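Local coordinates for anopheles Plasmodium-responsive Leucine-rich repeat protein 1B (Anopheles gambiae, PDB 4XGO) that probably acts in mosquito immunity to Plasmodium, presenting a leucine-rich repeat domain for protein binding, with LRIM1 a likely partner, at residues 277-282 with 298-303; 66-71 with 91-96; 187-192 with 209-214; 29-34 with 53-58. One frame throughout, in Å; residues are numbered along the deposited sequence.

Interaction 1: residues 277-282 with 298-303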
loop_
_atom_site.group_PDB
_atom_site.type_symbol
_atom_site.label_atom_id
_atom_site.label_comp_id
_atom_site.label_asym_id
_atom_site.label_seq_id
_atom_site.Cartn_x
_atom_site.Cartn_y
_atom_site.Cartn_z
ATOM N N LEU A 277 34.108 5.188 -2.623
ATOM C CA LEU A 277 34.232 6.111 -1.500
ATOM C C LEU A 277 33.368 7.307 -1.803
ATOM O O LEU A 277 33.597 7.994 -2.811
ATOM C CB LEU A 277 35.686 6.543 -1.332
ATOM C CG LEU A 277 35.990 7.604 -0.254
ATOM C CD1 LEU A 277 35.539 7.125 1.106
ATOM C CD2 LEU A 277 37.479 7.906 -0.229
ATOM N N TYR A 278 32.363 7.543 -0.958
ATOM C CA TYR A 278 31.416 8.623 -1.175
ATOM C C TYR A 278 31.579 9.711 -0.121
ATOM O O TYR A 278 31.281 9.474 1.057
ATOM C CB TYR A 278 29.992 8.106 -1.154
ATOM C CG TYR A 278 29.786 6.959 -2.120
ATOM C CD1 TYR A 278 29.727 7.190 -3.486
ATOM C CD2 TYR A 278 29.686 5.668 -1.667
ATOM C CE1 TYR A 278 29.559 6.130 -4.384
ATOM C CE2 TYR A 278 29.500 4.600 -2.541
ATOM C CZ TYR A 278 29.436 4.843 -3.896
ATOM O OH TYR A 278 29.274 3.760 -4.765
ATOM N N LEU A 279 32.041 10.890 -0.563
ATOM C CA LEU A 279 32.274 12.038 0.326
ATOM C C LEU A 279 31.405 13.234 0.016
ATOM O O LEU A 279 31.541 14.302 0.651
ATOM C CB LEU A 279 33.737 12.467 0.263
ATOM C CG LEU A 279 34.763 11.415 0.629
ATOM C CD1 LEU A 279 36.149 11.985 0.425
ATOM C CD2 LEU A 279 34.548 10.929 2.058
ATOM N N ASP A 280 30.501 13.088 -0.950
ATOM C CA ASP A 280 29.702 14.213 -1.383
ATOM C C ASP A 280 28.796 14.712 -0.254
ATOM O O ASP A 280 28.404 13.954 0.639
ATOM C CB ASP A 280 28.875 13.863 -2.646
ATOM C CG ASP A 280 27.882 12.762 -2.388
ATOM O OD1 ASP A 280 28.262 11.583 -2.467
ATOM O OD2 ASP A 280 26.720 13.080 -2.037
ATOM N N HIS A 281 28.445 15.988 -0.337
ATOM C CA HIS A 281 27.545 16.651 0.602
ATOM C C HIS A 281 28.096 16.665 2.039
ATOM O O HIS A 281 27.559 16.043 2.955
ATOM C CB HIS A 281 26.126 16.044 0.528
ATOM C CG HIS A 281 25.428 16.327 -0.758
ATOM N ND1 HIS A 281 25.568 15.532 -1.873
ATOM C CD2 HIS A 281 24.607 17.342 -1.119
ATOM C CE1 HIS A 281 24.833 16.023 -2.857
ATOM N NE2 HIS A 281 24.262 17.136 -2.432
ATOM N N ASN A 282 29.204 17.372 2.199
ATOM C CA ASN A 282 29.835 17.579 3.504
ATOM C C ASN A 282 30.434 19.000 3.479
ATOM O O ASN A 282 30.004 19.831 2.672
ATOM C CB ASN A 282 30.868 16.484 3.751
ATOM C CG ASN A 282 30.259 15.195 4.251
ATOM O OD1 ASN A 282 29.787 15.145 5.377
ATOM N ND2 ASN A 282 30.320 14.119 3.443
ATOM N N LEU A 298 34.373 7.627 -6.839
ATOM C CA LEU A 298 34.706 8.572 -5.780
ATOM C C LEU A 298 33.785 9.749 -5.970
ATOM O O LEU A 298 33.748 10.325 -7.063
ATOM C CB LEU A 298 36.159 9.041 -5.920
ATOM C CG LEU A 298 36.670 10.150 -4.991
ATOM C CD1 LEU A 298 36.687 9.677 -3.544
ATOM C CD2 LEU A 298 38.068 10.589 -5.385
ATOM N N THR A 299 33.030 10.127 -4.944
ATOM C CA THR A 299 32.189 11.314 -5.061
ATOM C C THR A 299 32.691 12.410 -4.129
ATOM O O THR A 299 33.077 12.150 -2.993
ATOM C CB THR A 299 30.712 11.021 -4.810
ATOM O OG1 THR A 299 30.527 10.536 -3.469
ATOM C CG2 THR A 299 30.203 9.998 -5.819
ATOM N N LEU A 300 32.724 13.622 -4.652
ATOM C CA LEU A 300 33.370 14.767 -3.993
ATOM C C LEU A 300 32.561 16.066 -4.010
ATOM O O LEU A 300 32.991 17.066 -3.412
ATOM C CB LEU A 300 34.704 15.047 -4.698
ATOM C CG LEU A 300 35.727 13.922 -4.729
ATOM C CD1 LEU A 300 36.907 14.333 -5.587
ATOM C CD2 LEU A 300 36.161 13.555 -3.316
ATOM N N SER A 301 31.408 16.081 -4.673
ATOM C CA SER A 301 30.698 17.336 -4.890
ATOM C C SER A 301 30.055 17.842 -3.607
ATOM O O SER A 301 29.950 17.097 -2.611
ATOM C CB SER A 301 29.632 17.212 -5.996
ATOM O OG SER A 301 28.618 16.302 -5.618
ATOM N N HIS A 302 29.659 19.118 -3.629
ATOM C CA HIS A 302 28.998 19.768 -2.506
ATOM C C HIS A 302 29.841 19.681 -1.232
ATOM O O HIS A 302 29.393 19.144 -0.206
ATOM C CB HIS A 302 27.610 19.180 -2.297
ATOM C CG HIS A 302 26.718 19.405 -3.470
ATOM N ND1 HIS A 302 25.856 20.480 -3.543
ATOM C CD2 HIS A 302 26.607 18.749 -4.648
ATOM C CE1 HIS A 302 25.219 20.450 -4.701
ATOM N NE2 HIS A 302 25.656 19.410 -5.387
ATOM N N ASN A 303 31.073 20.181 -1.357
ATOM C CA ASN A 303 31.981 20.329 -0.233
ATOM C C ASN A 303 32.497 21.764 -0.189
ATOM O O ASN A 303 31.779 22.671 -0.620
ATOM C CB ASN A 303 33.076 19.261 -0.282
ATOM C CG ASN A 303 32.619 17.947 0.345
ATOM O OD1 ASN A 303 32.460 17.858 1.560
ATOM N ND2 ASN A 303 32.375 16.940 -0.472
#
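T299 and D280 make a short polar contact, T299 OG1 donating to the anti lone pair of D280 OD1 at 2.7 Å. Placed between its backbone N and carbonyl carbon (chi1 62°), T299 OG1 faces the carboxylate, and T299 CG2 rests against Y278 CD1 at 3.7 Å. The second carboxylate oxygen, D280 OD2, accepts a hydrogen bond from H281 ND1 at 2.7 Å, nearly in the plane of the imidazole. That ring lies in an offset stack with H302, centroids 4.2 Å apart, and H258 stacks on H281 as well. Further in, L279 O is gripped from opposite faces of its plane by N303 ND2 (3.0 Å) and N282 ND2 (3.1 Å), the latter amide being fixed through OD1 by L261 N. The parallel strands 276-278 and 297-299 set this spacing, with L277 CD2 against L298 CD1. Held at both oxygens, D280 fixes the rotation of H281 and would probably stabilise a positive charge on its ring.

Interaction 2: residues 66-71 with 91-96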
loop_
_atom_site.group_PDB
_atom_site.type_symbol
_atom_site.label_atom_id
_atom_site.label_comp_id
_atom_site.label_asym_id
_atom_site.label_seq_id
_atom_site.Cartn_x
_atom_site.Cartn_y
_atom_site.Cartn_z
ATOM N N VAL A 66 -5.820 -22.584 17.960
ATOM C CA VAL A 66 -6.132 -22.892 16.563
ATOM C C VAL A 66 -5.101 -23.828 15.906
ATOM O O VAL A 66 -5.474 -24.632 15.049
ATOM C CB VAL A 66 -6.319 -21.616 15.722
ATOM C CG1 VAL A 66 -4.993 -20.875 15.562
ATOM C CG2 VAL A 66 -6.931 -21.933 14.360
ATOM N N PHE A 67 -3.832 -23.756 16.322
ATOM C CA PHE A 67 -2.774 -24.555 15.693
ATOM C C PHE A 67 -2.471 -25.895 16.375
ATOM O O PHE A 67 -1.599 -26.650 15.917
ATOM C CB PHE A 67 -1.490 -23.725 15.491
ATOM C CG PHE A 67 -1.689 -22.491 14.641
ATOM C CD1 PHE A 67 -2.359 -22.562 13.416
ATOM C CD2 PHE A 67 -1.227 -21.244 15.067
ATOM C CE1 PHE A 67 -2.570 -21.427 12.645
ATOM C CE2 PHE A 67 -1.432 -20.109 14.296
ATOM C CZ PHE A 67 -2.092 -20.196 13.076
ATOM N N GLN A 68 -3.200 -26.213 17.443
ATOM C CA GLN A 68 -3.101 -27.535 18.054
ATOM C C GLN A 68 -3.426 -28.641 17.052
ATOM O O GLN A 68 -2.874 -29.736 17.138
ATOM C CB GLN A 68 -4.042 -27.648 19.240
ATOM C CG GLN A 68 -3.673 -26.742 20.378
ATOM C CD GLN A 68 -4.223 -27.261 21.687
ATOM O OE1 GLN A 68 -5.415 -27.547 21.794
ATOM N NE2 GLN A 68 -3.354 -27.423 22.670
ATOM N N ASN A 69 -4.304 -28.346 16.096
ATOM C CA ASN A 69 -4.681 -29.309 15.070
ATOM C C ASN A 69 -3.677 -29.466 13.934
ATOM O O ASN A 69 -3.846 -30.363 13.096
ATOM C CB ASN A 69 -6.039 -28.939 14.473
ATOM C CG ASN A 69 -7.193 -29.236 15.412
ATOM O OD1 ASN A 69 -7.256 -30.313 16.018
ATOM N ND2 ASN A 69 -8.129 -28.294 15.519
ATOM N N VAL A 70 -2.646 -28.610 13.891
ATOM C CA VAL A 70 -1.622 -28.711 12.847
ATOM C C VAL A 70 -0.203 -28.883 13.428
ATOM O O VAL A 70 0.682 -28.035 13.227
ATOM C CB VAL A 70 -1.717 -27.546 11.819
ATOM C CG1 VAL A 70 -2.975 -27.686 10.975
ATOM C CG2 VAL A 70 -1.698 -26.176 12.493
ATOM N N PRO A 71 0.053 -30.026 14.098
ATOM C CA PRO A 71 1.344 -30.191 14.785
ATOM C C PRO A 71 2.561 -30.365 13.864
ATOM O O PRO A 71 3.699 -30.208 14.314
ATOM C CB PRO A 71 1.118 -31.434 15.649
ATOM C CG PRO A 71 0.130 -32.230 14.876
ATOM C CD PRO A 71 -0.797 -31.223 14.247
ATOM N N PHE A 91 1.793 -20.735 19.601
ATOM C CA PHE A 91 2.744 -21.685 18.997
ATOM C C PHE A 91 3.224 -22.785 19.947
ATOM O O PHE A 91 4.258 -23.423 19.713
ATOM C CB PHE A 91 3.947 -20.942 18.401
ATOM C CG PHE A 91 3.570 -19.896 17.391
ATOM C CD1 PHE A 91 2.675 -20.187 16.363
ATOM C CD2 PHE A 91 4.102 -18.619 17.458
ATOM C CE1 PHE A 91 2.311 -19.223 15.433
ATOM C CE2 PHE A 91 3.741 -17.648 16.533
ATOM C CZ PHE A 91 2.847 -17.955 15.516
ATOM N N HIS A 92 2.466 -23.047 21.005
ATOM C CA HIS A 92 2.903 -24.031 21.986
ATOM C C HIS A 92 2.979 -25.456 21.409
ATOM O O HIS A 92 3.791 -26.281 21.862
ATOM C CB HIS A 92 1.958 -24.021 23.185
ATOM C CG HIS A 92 2.268 -25.076 24.197
ATOM N ND1 HIS A 92 3.396 -25.034 24.991
ATOM C CD2 HIS A 92 1.606 -26.209 24.537
ATOM C CE1 HIS A 92 3.403 -26.089 25.791
ATOM N NE2 HIS A 92 2.331 -26.817 25.532
ATOM N N ASN A 93 2.115 -25.748 20.441
ATOM C CA ASN A 93 2.010 -27.077 19.888
ATOM C C ASN A 93 2.500 -27.142 18.442
ATOM O O ASN A 93 2.130 -28.068 17.704
ATOM C CB ASN A 93 0.563 -27.554 19.986
ATOM C CG ASN A 93 0.081 -27.657 21.422
ATOM O OD1 ASN A 93 -0.739 -26.853 21.871
ATOM N ND2 ASN A 93 0.634 -28.612 22.170
ATOM N N THR A 94 3.337 -26.172 18.046
ATOM C CA THR A 94 3.930 -26.162 16.710
ATOM C C THR A 94 5.468 -26.157 16.756
ATOM O O THR A 94 6.123 -25.205 16.272
ATOM C CB THR A 94 3.400 -24.985 15.876
ATOM O OG1 THR A 94 3.703 -23.738 16.520
ATOM C CG2 THR A 94 1.894 -25.103 15.690
ATOM N N PRO A 95 6.068 -27.246 17.274
ATOM C CA PRO A 95 7.520 -27.257 17.507
ATOM C C PRO A 95 8.383 -27.368 16.260
ATOM O O PRO A 95 9.599 -27.142 16.346
ATOM C CB PRO A 95 7.719 -28.484 18.413
ATOM C CG PRO A 95 6.598 -29.377 18.049
ATOM C CD PRO A 95 5.432 -28.475 17.780
ATOM N N LYS A 96 7.767 -27.719 15.131
ATOM C CA LYS A 96 8.497 -27.915 13.895
ATOM C C LYS A 96 8.574 -26.638 13.082
ATOM O O LYS A 96 9.163 -26.664 12.021
ATOM C CB LYS A 96 7.869 -29.021 13.029
ATOM C CG LYS A 96 7.589 -30.326 13.770
ATOM C CD LYS A 96 8.841 -30.920 14.388
ATOM C CE LYS A 96 8.547 -32.246 15.098
ATOM N NZ LYS A 96 7.800 -33.200 14.234
HETATM O O HOH W 1 4.896 -27.760 14.266
#
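F67 meets F91 and T94 at the inner side of this contact between two loops. Its ring runs beside that of F91, both pointing the same way, and F67 CE2 comes within 4.0 Å of F91 CE1. The two phenylalanines share nearly the same torsions (chi1 -59° and -56°), so one ring repeats the pose of the other. V66 CG1 covers the centre of one face of the F67 ring, while F67 CB packs on the methyl T94 CG2 at 3.7 Å; I90 and L76 add further apolar neighbours. Q68, next along, leaves the interior and reaches across with its extended chain, Q68 NE2 donating to N93 OD1 at 2.8 Å. The bond is fairly straight but arrives from above the carbonyl plane, and the two amides are turned 58° apart. V70 N closes a turn onto F67 O, and the V70 carbonyl oxygen lies near T94 CG2. At P71 the backbone carbonyl is joined to the next loop by a water, which donates to P71 O at 2.7 Å and accepts from K96 N at 3.0 Å. Across from it, F91 to T94 forms a type I turn. Phenylalanines recurring 24 residues apart, pointing inward side by side on successive loops away from the short parallel strands, are typical of the phenylalanine spine of a leucine-rich repeat solenoid.

Interaction 3: residues 187-192 with 209-214. With GOL (glycerol), chain H.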
loop_
_atom_site.group_PDB
_atom_site.type_symbol
_atom_site.label_atom_id
_atom_site.label_comp_id
_atom_site.label_asym_id
_atom_site.label_seq_id
_atom_site.Cartn_x
_atom_site.Cartn_y
_atom_site.Cartn_z
ATOM N N LEU A 187 20.521 -1.306 9.751
ATOM C CA LEU A 187 20.026 -0.446 10.827
ATOM C C LEU A 187 19.738 0.983 10.364
ATOM O O LEU A 187 19.608 1.896 11.183
ATOM C CB LEU A 187 21.016 -0.438 12.006
ATOM C CG LEU A 187 21.020 -1.709 12.849
ATOM C CD1 LEU A 187 22.187 -1.793 13.804
ATOM C CD2 LEU A 187 19.711 -1.824 13.569
ATOM N N GLN A 188 19.612 1.185 9.053
ATOM C CA GLN A 188 19.389 2.535 8.532
ATOM C C GLN A 188 18.031 3.064 8.995
ATOM O O GLN A 188 17.094 2.270 9.210
ATOM C CB GLN A 188 19.525 2.577 7.006
ATOM C CG GLN A 188 18.475 1.849 6.191
ATOM C CD GLN A 188 18.758 0.372 5.962
ATOM O OE1 GLN A 188 19.580 -0.242 6.644
ATOM N NE2 GLN A 188 18.087 -0.204 4.953
ATOM N N HIS A 189 17.952 4.376 9.214
ATOM C CA HIS A 189 16.729 5.041 9.652
ATOM C C HIS A 189 16.382 4.578 11.062
ATOM O O HIS A 189 15.358 3.918 11.292
ATOM C CB HIS A 189 15.554 4.831 8.674
ATOM C CG HIS A 189 15.737 5.492 7.336
ATOM N ND1 HIS A 189 15.416 6.815 7.094
ATOM C CD2 HIS A 189 16.218 5.006 6.169
ATOM C CE1 HIS A 189 15.688 7.106 5.831
ATOM N NE2 HIS A 189 16.187 6.030 5.255
ATOM N N ASN A 190 17.276 4.907 11.995
ATOM C CA ASN A 190 17.078 4.647 13.400
ATOM C C ASN A 190 17.570 5.838 14.213
ATOM O O ASN A 190 17.735 6.929 13.652
ATOM C CB ASN A 190 17.736 3.326 13.804
ATOM C CG ASN A 190 16.802 2.149 13.586
ATOM O OD1 ASN A 190 15.722 2.098 14.183
ATOM N ND2 ASN A 190 17.166 1.248 12.679
ATOM N N ASN A 191 17.794 5.624 15.504
ATOM C CA ASN A 191 18.216 6.709 16.404
ATOM C C ASN A 191 19.522 6.415 17.144
ATOM O O ASN A 191 19.706 6.788 18.320
ATOM C CB ASN A 191 17.065 6.985 17.347
ATOM C CG ASN A 191 15.929 7.721 16.658
ATOM O OD1 ASN A 191 15.936 8.957 16.551
ATOM N ND2 ASN A 191 14.977 6.992 16.162
ATOM N N LEU A 192 20.446 5.766 16.448
ATOM C CA LEU A 192 21.720 5.386 17.029
ATOM C C LEU A 192 22.605 6.612 17.215
ATOM O O LEU A 192 22.664 7.465 16.332
ATOM C CB LEU A 192 22.443 4.343 16.181
ATOM C CG LEU A 192 21.760 2.966 16.176
ATOM C CD1 LEU A 192 22.332 2.148 15.031
ATOM C CD2 LEU A 192 21.929 2.283 17.523
ATOM N N LEU A 209 24.360 1.891 8.603
ATOM C CA LEU A 209 24.028 2.775 9.705
ATOM C C LEU A 209 23.595 4.147 9.227
ATOM O O LEU A 209 23.593 5.118 10.004
ATOM C CB LEU A 209 25.238 2.920 10.643
ATOM C CG LEU A 209 25.798 1.634 11.254
ATOM C CD1 LEU A 209 27.071 1.895 12.050
ATOM C CD2 LEU A 209 24.789 0.928 12.115
ATOM N N SER A 210 23.211 4.247 7.959
ATOM C CA SER A 210 22.813 5.521 7.393
ATOM C C SER A 210 21.518 6.004 8.049
ATOM O O SER A 210 20.761 5.203 8.606
ATOM C CB SER A 210 22.686 5.456 5.865
ATOM O OG SER A 210 21.493 4.822 5.448
ATOM N N TYR A 211 21.301 7.324 8.018
ATOM C CA TYR A 211 20.099 7.953 8.596
ATOM C C TYR A 211 19.957 7.570 10.074
ATOM O O TYR A 211 18.912 7.104 10.528
ATOM C CB TYR A 211 18.830 7.608 7.791
ATOM C CG TYR A 211 18.791 8.181 6.395
ATOM C CD1 TYR A 211 19.272 7.457 5.306
ATOM C CD2 TYR A 211 18.235 9.439 6.162
ATOM C CE1 TYR A 211 19.222 7.980 4.022
ATOM C CE2 TYR A 211 18.186 9.973 4.893
ATOM C CZ TYR A 211 18.672 9.241 3.833
ATOM O OH TYR A 211 18.621 9.782 2.580
ATOM N N ASN A 212 21.040 7.759 10.828
ATOM C CA ASN A 212 21.000 7.662 12.280
ATOM C C ASN A 212 21.460 9.023 12.844
ATOM O O ASN A 212 21.406 10.019 12.136
ATOM C CB ASN A 212 21.840 6.493 12.770
ATOM C CG ASN A 212 21.054 5.181 12.741
ATOM O OD1 ASN A 212 20.323 4.871 13.674
ATOM N ND2 ASN A 212 21.178 4.445 11.651
ATOM N N GLN A 213 21.875 9.059 14.086
ATOM C CA GLN A 213 22.253 10.350 14.706
ATOM C C GLN A 213 23.684 10.300 15.206
ATOM O O GLN A 213 24.028 10.877 16.262
ATOM C CB GLN A 213 21.281 10.656 15.824
ATOM C CG GLN A 213 19.878 10.930 15.300
ATOM C CD GLN A 213 18.793 10.453 16.226
ATOM O OE1 GLN A 213 19.041 9.680 17.156
ATOM N NE2 GLN A 213 17.559 10.899 15.973
ATOM N N LEU A 214 24.541 9.662 14.422
ATOM C CA LEU A 214 25.947 9.502 14.801
ATOM C C LEU A 214 26.667 10.822 14.560
ATOM O O LEU A 214 26.556 11.408 13.478
ATOM C CB LEU A 214 26.621 8.397 13.999
ATOM C CG LEU A 214 26.059 6.978 14.231
ATOM C CD1 LEU A 214 26.607 6.011 13.193
ATOM C CD2 LEU A 214 26.380 6.457 15.612
HETATM C C1 GOL H . 16.808 2.624 2.335
HETATM O O1 GOL H . 15.959 1.997 3.322
HETATM C C2 GOL H . 17.665 3.753 2.935
HETATM O O2 GOL H . 17.267 5.038 2.438
HETATM C C3 GOL H . 19.146 3.549 2.622
HETATM O O3 GOL H . 19.954 4.442 3.411
#
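The turns that carry the asparagine of the leucine-rich repeat motif lie against each other here, N190 alongside N212, just past strands 184-186 and 206-208. N212 ties the two repeats together: N212 ND2 donates to L187 O at 3.0 Å and also to its own L209 O, and N212 OD1 accepts from L192 N at 2.9 Å. L187 O takes a second N-H from N190 ND2 (2.9 Å), the two donors coming from opposite faces of its plane, neither on a lone pair. The side-chain oxygen of N190 is itself held by the repeat before, accepting from I171 N, so the same pattern passes from turn to turn. On the apolar side, L209 CD2 touches L187 CB and L192 CD1, each at 4.0 Å. H189 and Y211, both with positive phi, turn their rings outward into an offset stack with planes 11° apart. Contact is closest where H189 CE1 lies 3.3 Å from Y211 CG, toward the rim of the tyrosine, and the methylene Y211 CB covers the imidazole face; H168 continues the stack. At the imidazole edge, H189 NE2 is hydrogen-bonded to O2 of a glycerol at 3.2 Å, probably a solvent additive. Buried side-chain amides that bond the main chains of neighbouring turns are typical of the asparagine row in the leucine-rich repeat fold.

Interaction 4: residues 29-34 with 53-58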
loop_
_atom_site.group_PDB
_atom_site.type_symbol
_atom_site.label_atom_id
_atom_site.label_comp_id
_atom_site.label_asym_id
_atom_site.label_seq_id
_atom_site.Cartn_x
_atom_site.Cartn_y
_atom_site.Cartn_z
ATOM N N ASN A 29 -3.180 -23.376 0.632
ATOM C CA ASN A 29 -3.212 -21.972 0.267
ATOM C C ASN A 29 -4.594 -21.344 0.494
ATOM O O ASN A 29 -5.528 -21.541 -0.293
ATOM C CB ASN A 29 -2.743 -21.763 -1.169
ATOM C CG ASN A 29 -2.600 -20.289 -1.509
ATOM O OD1 ASN A 29 -2.635 -19.443 -0.618
ATOM N ND2 ASN A 29 -2.410 -19.974 -2.787
ATOM N N LEU A 30 -4.709 -20.593 1.596
ATOM C CA LEU A 30 -5.889 -19.827 1.907
ATOM C C LEU A 30 -5.616 -18.347 1.729
ATOM O O LEU A 30 -6.338 -17.494 2.262
ATOM C CB LEU A 30 -6.333 -20.104 3.338
ATOM C CG LEU A 30 -6.643 -21.551 3.682
ATOM C CD1 LEU A 30 -7.043 -21.664 5.159
ATOM C CD2 LEU A 30 -7.714 -22.115 2.765
ATOM N N ASN A 31 -4.585 -18.012 0.960
ATOM C CA ASN A 31 -4.292 -16.596 0.728
ATOM C C ASN A 31 -5.435 -15.929 -0.027
ATOM O O ASN A 31 -5.984 -16.520 -0.968
ATOM C CB ASN A 31 -3.063 -16.438 -0.153
ATOM C CG ASN A 31 -1.780 -16.862 0.531
ATOM O OD1 ASN A 31 -1.717 -17.055 1.749
ATOM N ND2 ASN A 31 -0.744 -17.027 -0.271
ATOM N N GLY A 32 -5.742 -14.691 0.328
ATOM C CA GLY A 32 -6.585 -13.834 -0.493
ATOM C C GLY A 32 -8.044 -14.271 -0.578
ATOM O O GLY A 32 -8.709 -13.988 -1.574
ATOM N N LEU A 33 -8.538 -14.955 0.462
ATOM C CA LEU A 33 -9.929 -15.469 0.446
ATOM C C LEU A 33 -10.896 -14.658 1.318
ATOM O O LEU A 33 -12.015 -15.110 1.570
ATOM C CB LEU A 33 -9.968 -16.948 0.816
ATOM C CG LEU A 33 -9.165 -17.895 -0.073
ATOM C CD1 LEU A 33 -9.229 -19.333 0.414
ATOM C CD2 LEU A 33 -9.611 -17.806 -1.543
ATOM N N GLN A 34 -10.497 -13.445 1.683
ATOM C CA GLN A 34 -11.283 -12.531 2.545
ATOM C C GLN A 34 -11.709 -13.220 3.844
ATOM O O GLN A 34 -12.833 -13.040 4.308
ATOM C CB GLN A 34 -12.526 -11.970 1.816
ATOM C CG GLN A 34 -12.270 -11.267 0.483
ATOM C CD GLN A 34 -11.516 -9.952 0.590
ATOM O OE1 GLN A 34 -10.755 -9.587 -0.327
ATOM N NE2 GLN A 34 -11.716 -9.220 1.696
ATOM N N TYR A 53 -0.699 -21.107 4.330
ATOM C CA TYR A 53 -0.645 -19.750 3.801
ATOM C C TYR A 53 -1.986 -19.066 3.998
ATOM O O TYR A 53 -3.001 -19.531 3.460
ATOM C CB TYR A 53 -0.282 -19.756 2.319
ATOM C CG TYR A 53 0.925 -20.560 1.911
ATOM C CD1 TYR A 53 2.013 -20.713 2.753
ATOM C CD2 TYR A 53 0.994 -21.128 0.629
ATOM C CE1 TYR A 53 3.138 -21.405 2.360
ATOM C CE2 TYR A 53 2.123 -21.818 0.211
ATOM C CZ TYR A 53 3.182 -21.968 1.070
ATOM O OH TYR A 53 4.313 -22.648 0.666
ATOM N N MET A 54 -2.003 -17.995 4.806
ATOM C CA MET A 54 -3.222 -17.200 5.043
ATOM C C MET A 54 -2.962 -15.694 4.868
ATOM O O MET A 54 -3.557 -14.838 5.544
ATOM C CB MET A 54 -3.818 -17.521 6.431
ATOM C CG MET A 54 -4.185 -18.977 6.579
ATOM S SD MET A 54 -5.009 -19.320 8.159
ATOM C CE MET A 54 -3.610 -19.565 9.205
ATOM N N ARG A 55 -2.102 -15.388 3.904
ATOM C CA ARG A 55 -1.722 -14.010 3.588
ATOM C C ARG A 55 -2.881 -13.288 2.868
ATOM O O ARG A 55 -3.712 -13.927 2.227
ATOM C CB ARG A 55 -0.526 -13.996 2.618
ATOM C CG ARG A 55 0.695 -14.841 2.972
ATOM C CD ARG A 55 1.701 -14.833 1.805
ATOM N NE ARG A 55 2.495 -13.606 1.855
ATOM C CZ ARG A 55 3.018 -12.945 0.827
ATOM N NH1 ARG A 55 2.862 -13.332 -0.426
ATOM N NH2 ARG A 55 3.703 -11.839 1.064
ATOM N N PHE A 56 -2.928 -11.962 3.011
ATOM C CA PHE A 56 -3.868 -11.106 2.292
ATOM C C PHE A 56 -5.319 -11.455 2.596
ATOM O O PHE A 56 -6.153 -11.566 1.691
ATOM C CB PHE A 56 -3.620 -11.150 0.775
ATOM C CG PHE A 56 -2.208 -10.822 0.379
ATOM C CD1 PHE A 56 -1.791 -9.518 0.316
ATOM C CD2 PHE A 56 -1.329 -11.825 0.009
ATOM C CE1 PHE A 56 -0.501 -9.208 -0.092
ATOM C CE2 PHE A 56 -0.037 -11.529 -0.385
ATOM C CZ PHE A 56 0.378 -10.225 -0.425
ATOM N N ASN A 57 -5.611 -11.631 3.875
ATOM C CA ASN A 57 -6.980 -11.810 4.320
ATOM C C ASN A 57 -7.341 -10.631 5.213
ATOM O O ASN A 57 -6.702 -9.573 5.151
ATOM C CB ASN A 57 -7.112 -13.169 5.021
ATOM C CG ASN A 57 -7.164 -14.330 4.041
ATOM O OD1 ASN A 57 -8.110 -14.453 3.242
ATOM N ND2 ASN A 57 -6.167 -15.189 4.099
ATOM N N VAL A 58 -8.362 -10.781 6.049
ATOM C CA VAL A 58 -8.740 -9.696 6.953
ATOM C C VAL A 58 -8.877 -10.237 8.374
ATOM O O VAL A 58 -9.796 -9.874 9.108
ATOM C CB VAL A 58 -10.021 -8.962 6.473
ATOM C CG1 VAL A 58 -9.692 -8.074 5.275
ATOM C CG2 VAL A 58 -11.120 -9.939 6.122
HETATM O O HOH W 2 -8.640 -11.339 0.947
#
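N31 carries CG opposite its own carbonyl carbon (chi1 -69°), which swings N31 OD1 across to R55 N at 2.8 Å, the N-H lying above the carbonyl plane. In N29, by contrast, CG is trans to the backbone N (chi1 -173°); N29 OD1 therefore folds forward to N31 N at 2.9 Å, an Asx turn. N57 supplies the other side-chain bridge. N57 ND2 points almost straight at L30 O (3.0 Å) with the acceptor in the amide plane and also donates to M54 O, while N57 OD1 accepts from L33 N at 2.9 Å and from I35 N. This is the turn after the strand in the leucine-rich repeat motif, near the start of the solenoid, and L33 occupies the position that N57 holds one repeat later. Between these bridges G32 N donates to R55 O at 2.9 Å, inside a type II turn from L30 to L33. On the apolar side L30 CB packs on M54 CG at 4.0 Å. A water joins Q34 N to F56 O, to which it donates at 2.6 Å. The R55 guanidinium has F56 CE2 over one face, makes a salt bridge to D79 through NE, and gives NH1 to G32 O of the second subunit, whose N29 and N31 also bond to the N31 carbonyl.

How the interactions relate
All four contacts join consecutive repeats of one solenoid, yet only 1, 3 and 4 involve the turns after its short parallel strands. Interactions 1 and 3, about 19 Å apart between centres, share asparagine bridging inside and stacked rings outside; interaction 4, near the other end, keeps the asparagine but has G32 and F56 where the others stack two rings, and it touches a second subunit. Interaction 2 lies on the loops farther round each coil, with fewer polar bonds, less buried surface and paired phenylalanines. Its F67 CE1 nevertheless packs on M54 CE of interaction 4 at 4.0 Å. Each pairs inward apolar side chains with a more exposed rim; in 1, 3 and 4 buried asparagines bond main-chain groups.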